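PDB 2ZWS: neutral ceramidase from Pseudomonas aeruginosa, which hydrolyses the N-acyl bond of ceramides to give sphingosine and a fatty acid, and also catalyses the reverse synthesis, using a bound zinc ion. Local coordinates for residues G22-S27 with M65-V70; K73-L78 with N89-A94. One frame throughout, in Å; residues are numbered along the deposited sequence.

Contact 1 (G22-S27 with M65-V70); sequences GMMGYS and MIFQAV. With FMT (formic acid), chain D.
M24 lies across M65 and reaches the rim of the F67 ring. The two methionine chains cross at about a right angle. M24 CG sits 3.6 Å from M65 SD, and the M24 methyl carbon CE lies 3.8 Å from the same sulfur. The first torsion of M24 sets CG anti to its backbone N (chi1 -174°). Bends at chi2 and chi3 then carry CE to the ring edge, 4.0 Å from F67 CZ and near the ring plane. M24 SD is 5.4 Å from the F67 ring centroid and 84° off the ring normal, an edge-on Met-aromatic contact. M65 uses the ring differently: its CG lies over one face, 3.2 Å above the plane and offset toward the rim. F67 is thus met by one methionine at its edge and by another on its face. F105 adds an edge-to-face ring contact.

The contact joins strand 22-24, which pairs antiparallel with strand 101-102, to the connection leading into helix 68-81 of a beta-alpha-beta unit. F67 is the N-cap residue of that helix. Just beyond it, Q68 N donates to O1 of a bound formic acid at 2.8 Å in a nearly straight bond (166°). Y445 N and S106 OG also hydrogen-bond this molecule. Q68, S106 and Y445 are inferred substrate-binding residues. The formic acid probably comes from the crystallisation liquor; its place is consistent with part of the substrate site. The positive end of the helix would be expected to suit an acid group here. F67 CD2 approaches FMT O2 to 3.4 Å.

Contact 2 (K73-L78 with N89-A94); sequences KVLARL and NNVMLA
N90 ND2 is held by R55 O and V85 O, while N90 OD1 accepts from D87 N; the next residue, V91, packs on L75 and L78 of helix 68-81. The pair of segments belongs to a beta-alpha-beta unit made of strand 55-61, helix 68-81 and strand 91-95. The helix covers one side of the strands. L78 N donates to V74 O at 2.9 Å, one helical turn, and this spacing brings both side chains to the same strand. The axes of 73-78 and 91-94 come within 10.6 Å of each other at closest, and their directions differ by 145°. The interface between them is apolar.

V91 and L93 alternate with M92 along the strand and both point at the helix. M92 turns to the other side, against Q396 and F398 of strand 392-400. V74 and L93 meet tip to tip, with L93 CD1 4.2 Å from V74 CB. L93 CG stands anti to its carbonyl carbon (chi1 -53°), and the straight second torsion extends CD1 toward the valine. V91 meets two leucines. L75 slides past it in the opposite direction, with CD2 4.1 Å from V91 CB, a contact that is less certain because L75 has a second conformer.

Helix 120-138 packs on the helix too, where I130 touches V74 and I134 touches L78. L78 comes tip to tip on V91, its CD1 4.0 Å from V91 CG2.

In the fold
The two contacts follow one another along the chain and share helix 68-81. Contact 1 lies at its N-terminal end and contact 2 further along it, with centres about 17 Å apart. I66, just before the helix, also packs on L93 and A94, although it has two conformers and its short distances are doubtful. In contact 1 the M65 side chain is about 6 Å from the zinc ion, which is bound by H97, H204, E411 and Y448. Contact 2 is apolar packing near two inferred substrate residues. Its L93 side chain is about 8 Å from that of N60, and L75 about 5 Å from that of D87.

Contact 1 (G22-S27 with M65-V70)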
loop_
_atom_site.group_PDB
_atom_site.type_symbol
_atom_site.label_atom_id
_atom_site.label_comp_id
_atom_site.label_asym_id
_atom_site.label_seq_id
_atom_site.Cartn_x
_atom_site.Cartn_y
_atom_site.Cartn_z
ATOM N N GLY A 22 12.148 1.331 -11.400
ATOM C CA GLY A 22 12.355 0.320 -10.363
ATOM C C GLY A 22 11.145 0.208 -9.443
ATOM O O GLY A 22 10.568 1.227 -9.016
ATOM N N MET A 23 10.782 -1.027 -9.127
ATOM C CA MET A 23 9.657 -1.292 -8.231
ATOM C C MET A 23 10.037 -1.196 -6.753
ATOM O O MET A 23 11.219 -1.441 -6.384
ATOM C CB MET A 23 9.045 -2.646 -8.623
ATOM C CG MET A 23 8.378 -2.471 -10.002
ATOM S SD MET A 23 8.033 -3.971 -10.931
ATOM C CE MET A 23 6.588 -4.582 -10.088
ATOM N N MET A 24 9.052 -0.855 -5.916
ATOM C CA MET A 24 9.293 -0.584 -4.503
ATOM C C MET A 24 8.988 -1.802 -3.625
ATOM O O MET A 24 7.858 -2.308 -3.624
ATOM C CB MET A 24 8.423 0.593 -4.014
ATOM C CG MET A 24 8.714 1.035 -2.560
ATOM S SD MET A 24 10.398 1.654 -2.426
ATOM C CE MET A 24 10.923 1.046 -0.807
ATOM N N GLY A 25 9.989 -2.246 -2.863
ATOM C CA GLY A 25 9.787 -3.316 -1.889
ATOM C C GLY A 25 10.901 -4.350 -1.908
ATOM O O GLY A 25 11.364 -4.790 -0.849
ATOM N N TYR A 26 11.304 -4.766 -3.101
ATOM C CA TYR A 26 12.321 -5.826 -3.232
ATOM C C TYR A 26 13.787 -5.334 -3.367
ATOM O O TYR A 26 14.719 -6.145 -3.423
ATOM C CB TYR A 26 11.954 -6.795 -4.365
ATOM C CG TYR A 26 10.708 -7.622 -4.080
ATOM C CD1 TYR A 26 9.643 -7.655 -4.985
ATOM C CD2 TYR A 26 10.609 -8.404 -2.902
ATOM C CE1 TYR A 26 8.483 -8.430 -4.733
ATOM C CE2 TYR A 26 9.448 -9.178 -2.649
ATOM C CZ TYR A 26 8.401 -9.175 -3.560
ATOM O OH TYR A 26 7.271 -9.929 -3.287
ATOM N N SER A 27 13.985 -4.018 -3.420
ATOM C CA SER A 27 15.318 -3.413 -3.456
ATOM C C SER A 27 16.163 -3.930 -4.609
ATOM O O SER A 27 17.389 -4.082 -4.485
ATOM C CB SER A 27 16.025 -3.648 -2.127
ATOM O OG SER A 27 15.174 -3.233 -1.079
ATOM N N MET A 65 4.369 1.560 0.834
ATOM C CA MET A 65 4.337 2.291 2.092
ATOM C C MET A 65 3.851 3.699 1.835
ATOM O O MET A 65 3.700 4.110 0.670
ATOM C CB MET A 65 5.704 2.283 2.772
ATOM C CG MET A 65 6.836 2.592 1.879
ATOM S SD MET A 65 7.507 1.241 0.811
ATOM C CE MET A 65 8.202 0.073 1.959
ATOM N N ILE A 66 3.548 4.427 2.909
ATOM C CA ILE A 66 3.242 5.846 2.683
ATOM C C ILE A 66 4.322 6.683 3.329
ATOM O O ILE A 66 4.457 6.842 4.531
ATOM C CB ILE A 66 1.822 6.307 3.062
ATOM C CG1 ILE A 66 1.576 5.998 4.517
ATOM C CG2 ILE A 66 0.766 5.663 2.140
ATOM C CD1 ILE A 66 1.045 4.694 4.681
ATOM N N PHE A 67 5.138 7.203 2.448
ATOM C CA PHE A 67 6.319 7.914 2.895
ATOM C C PHE A 67 5.980 9.294 3.440
ATOM O O PHE A 67 4.975 9.900 3.040
ATOM C CB PHE A 67 7.296 8.056 1.738
ATOM C CG PHE A 67 7.915 6.745 1.279
ATOM C CD1 PHE A 67 7.663 6.292 -0.020
ATOM C CD2 PHE A 67 8.710 5.968 2.139
ATOM C CE1 PHE A 67 8.218 5.135 -0.499
ATOM C CE2 PHE A 67 9.301 4.763 1.665
ATOM C CZ PHE A 67 9.048 4.361 0.327
ATOM N N GLN A 68 6.834 9.804 4.323
ATOM C CA GLN A 68 6.649 11.130 4.878
ATOM C C GLN A 68 6.414 12.204 3.801
ATOM O O GLN A 68 5.555 13.078 3.971
ATOM C CB GLN A 68 7.820 11.496 5.777
ATOM C CG GLN A 68 7.663 12.816 6.441
ATOM C CD GLN A 68 8.397 12.831 7.764
ATOM O OE1 GLN A 68 9.602 13.164 7.833
ATOM N NE2 GLN A 68 7.709 12.393 8.818
ATOM N N ALA A 69 7.148 12.132 2.697
ATOM C CA ALA A 69 6.964 13.131 1.627
ATOM C C ALA A 69 5.520 13.210 1.067
ATOM O O ALA A 69 4.996 14.298 0.756
ATOM C CB ALA A 69 7.964 12.850 0.502
ATOM N N VAL A 70 4.897 12.041 0.912
ATOM C CA VAL A 70 3.514 11.931 0.475
ATOM C C VAL A 70 2.611 12.515 1.554
ATOM O O VAL A 70 1.740 13.321 1.244
ATOM C CB VAL A 70 3.184 10.448 0.166
ATOM C CG1 VAL A 70 1.678 10.265 -0.113
ATOM C CG2 VAL A 70 4.040 9.960 -1.028
HETATM C C FMT D . 9.820 7.935 4.748
HETATM O O1 FMT D . 8.720 8.057 5.343
HETATM O O2 FMT D . 10.144 8.596 3.737
#

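Contact 2 (K73-L78 with N89-A94)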
loop_
_atom_site.group_PDB
_atom_site.type_symbol
_atom_site.label_atom_id
_atom_site.label_comp_id
_atom_site.label_asym_id
_atom_site.label_seq_id
_atom_site.Cartn_x
_atom_site.Cartn_y
_atom_site.Cartn_z
ATOM N N LYS A 73 2.771 16.378 1.658
ATOM C CA LYS A 73 2.219 17.053 0.488
ATOM C C LYS A 73 0.715 16.876 0.453
ATOM O O LYS A 73 -0.001 17.811 0.113
ATOM C CB LYS A 73 2.874 16.561 -0.806
ATOM C CG LYS A 73 2.409 17.312 -2.067
ATOM C CD LYS A 73 2.833 18.803 -2.066
ATOM C CE LYS A 73 2.861 19.355 -3.475
ATOM N NZ LYS A 73 3.700 18.482 -4.360
ATOM N N VAL A 74 0.238 15.681 0.802
ATOM C CA VAL A 74 -1.211 15.483 0.866
ATOM C C VAL A 74 -1.828 16.466 1.879
ATOM O O VAL A 74 -2.851 17.106 1.603
ATOM C CB VAL A 74 -1.576 14.012 1.198
ATOM C CG1 VAL A 74 -3.045 13.879 1.650
ATOM C CG2 VAL A 74 -1.297 13.090 -0.009
ATOM N N LEU A 75 -1.233 16.608 3.053
ATOM C CA LEU A 75 -1.781 17.526 4.046
ATOM C C LEU A 75 -1.793 18.965 3.557
ATOM O O LEU A 75 -2.767 19.689 3.777
ATOM C CB LEU A 75 -1.023 17.426 5.365
ATOM C CG LEU A 75 -1.361 16.179 6.158
ATOM C CD1 LEU A 75 -0.340 16.006 7.269
ATOM C CD2 LEU A 75 -2.785 16.264 6.713
ATOM N N ALA A 76 -0.708 19.393 2.911
ATOM C CA ALA A 76 -0.676 20.746 2.371
ATOM C C ALA A 76 -1.791 20.961 1.354
ATOM O O ALA A 76 -2.453 22.003 1.367
ATOM C CB ALA A 76 0.692 21.028 1.734
ATOM N N ARG A 77 -1.982 19.980 0.460
ATOM C CA ARG A 77 -3.024 20.070 -0.569
ATOM C C ARG A 77 -4.407 20.148 0.045
ATOM O O ARG A 77 -5.261 20.919 -0.422
ATOM C CB ARG A 77 -2.972 18.860 -1.504
ATOM C CG ARG A 77 -1.779 18.858 -2.440
ATOM C CD ARG A 77 -1.923 19.931 -3.523
ATOM N NE ARG A 77 -1.078 19.629 -4.674
ATOM C CZ ARG A 77 0.242 19.773 -4.707
ATOM N NH1 ARG A 77 0.907 20.213 -3.643
ATOM N NH2 ARG A 77 0.910 19.470 -5.814
ATOM N N LEU A 78 -4.637 19.343 1.077
ATOM C CA LEU A 78 -5.939 19.361 1.759
ATOM C C LEU A 78 -6.204 20.705 2.429
ATOM O O LEU A 78 -7.338 21.215 2.403
ATOM C CB LEU A 78 -6.067 18.212 2.765
ATOM C CG LEU A 78 -6.160 16.817 2.129
ATOM C CD1 LEU A 78 -5.982 15.781 3.236
ATOM C CD2 LEU A 78 -7.465 16.635 1.297
ATOM N N ASN A 89 -4.253 16.179 12.469
ATOM C CA ASN A 89 -4.978 15.493 13.527
ATOM C C ASN A 89 -6.070 14.551 13.034
ATOM O O ASN A 89 -6.429 13.623 13.743
ATOM C CB ASN A 89 -5.586 16.489 14.502
ATOM C CG ASN A 89 -4.539 17.356 15.154
ATOM O OD1 ASN A 89 -3.572 16.853 15.693
ATOM N ND2 ASN A 89 -4.730 18.666 15.097
ATOM N N ASN A 90 -6.623 14.782 11.847
ATOM C CA ASN A 90 -7.790 13.971 11.469
ATOM C C ASN A 90 -7.675 13.264 10.128
ATOM O O ASN A 90 -8.690 12.823 9.571
ATOM C CB ASN A 90 -9.090 14.781 11.554
ATOM C CG ASN A 90 -9.212 15.791 10.449
ATOM O OD1 ASN A 90 -8.207 16.205 9.865
ATOM N ND2 ASN A 90 -10.443 16.239 10.182
ATOM N N VAL A 91 -6.436 13.105 9.641
ATOM C CA VAL A 91 -6.220 12.407 8.371
ATOM C C VAL A 91 -5.191 11.305 8.629
ATOM O O VAL A 91 -4.058 11.615 9.063
ATOM C CB VAL A 91 -5.687 13.391 7.259
ATOM C CG1 VAL A 91 -5.326 12.595 6.004
ATOM C CG2 VAL A 91 -6.679 14.534 6.944
ATOM N N MET A 92 -5.559 10.048 8.351
ATOM C CA MET A 92 -4.618 8.924 8.495
ATOM C C MET A 92 -4.425 8.277 7.140
ATOM O O MET A 92 -5.390 7.918 6.491
ATOM C CB MET A 92 -5.138 7.872 9.499
ATOM C CG MET A 92 -4.153 6.746 9.760
ATOM S SD MET A 92 -4.753 5.532 10.959
ATOM C CE MET A 92 -4.879 6.540 12.451
ATOM N N LEU A 93 -3.161 8.109 6.749
ATOM C CA LEU A 93 -2.834 7.472 5.468
ATOM C C LEU A 93 -2.096 6.187 5.756
ATOM O O LEU A 93 -1.157 6.205 6.537
ATOM C CB LEU A 93 -1.925 8.396 4.638
ATOM C CG LEU A 93 -2.382 9.832 4.387
ATOM C CD1 LEU A 93 -1.349 10.539 3.508
ATOM C CD2 LEU A 93 -3.769 9.916 3.732
ATOM N N ALA A 94 -2.523 5.069 5.185
ATOM C CA ALA A 94 -1.868 3.790 5.423
ATOM C C ALA A 94 -1.691 3.056 4.108
ATOM O O ALA A 94 -2.294 3.419 3.091
ATOM C CB ALA A 94 -2.675 2.985 6.390
#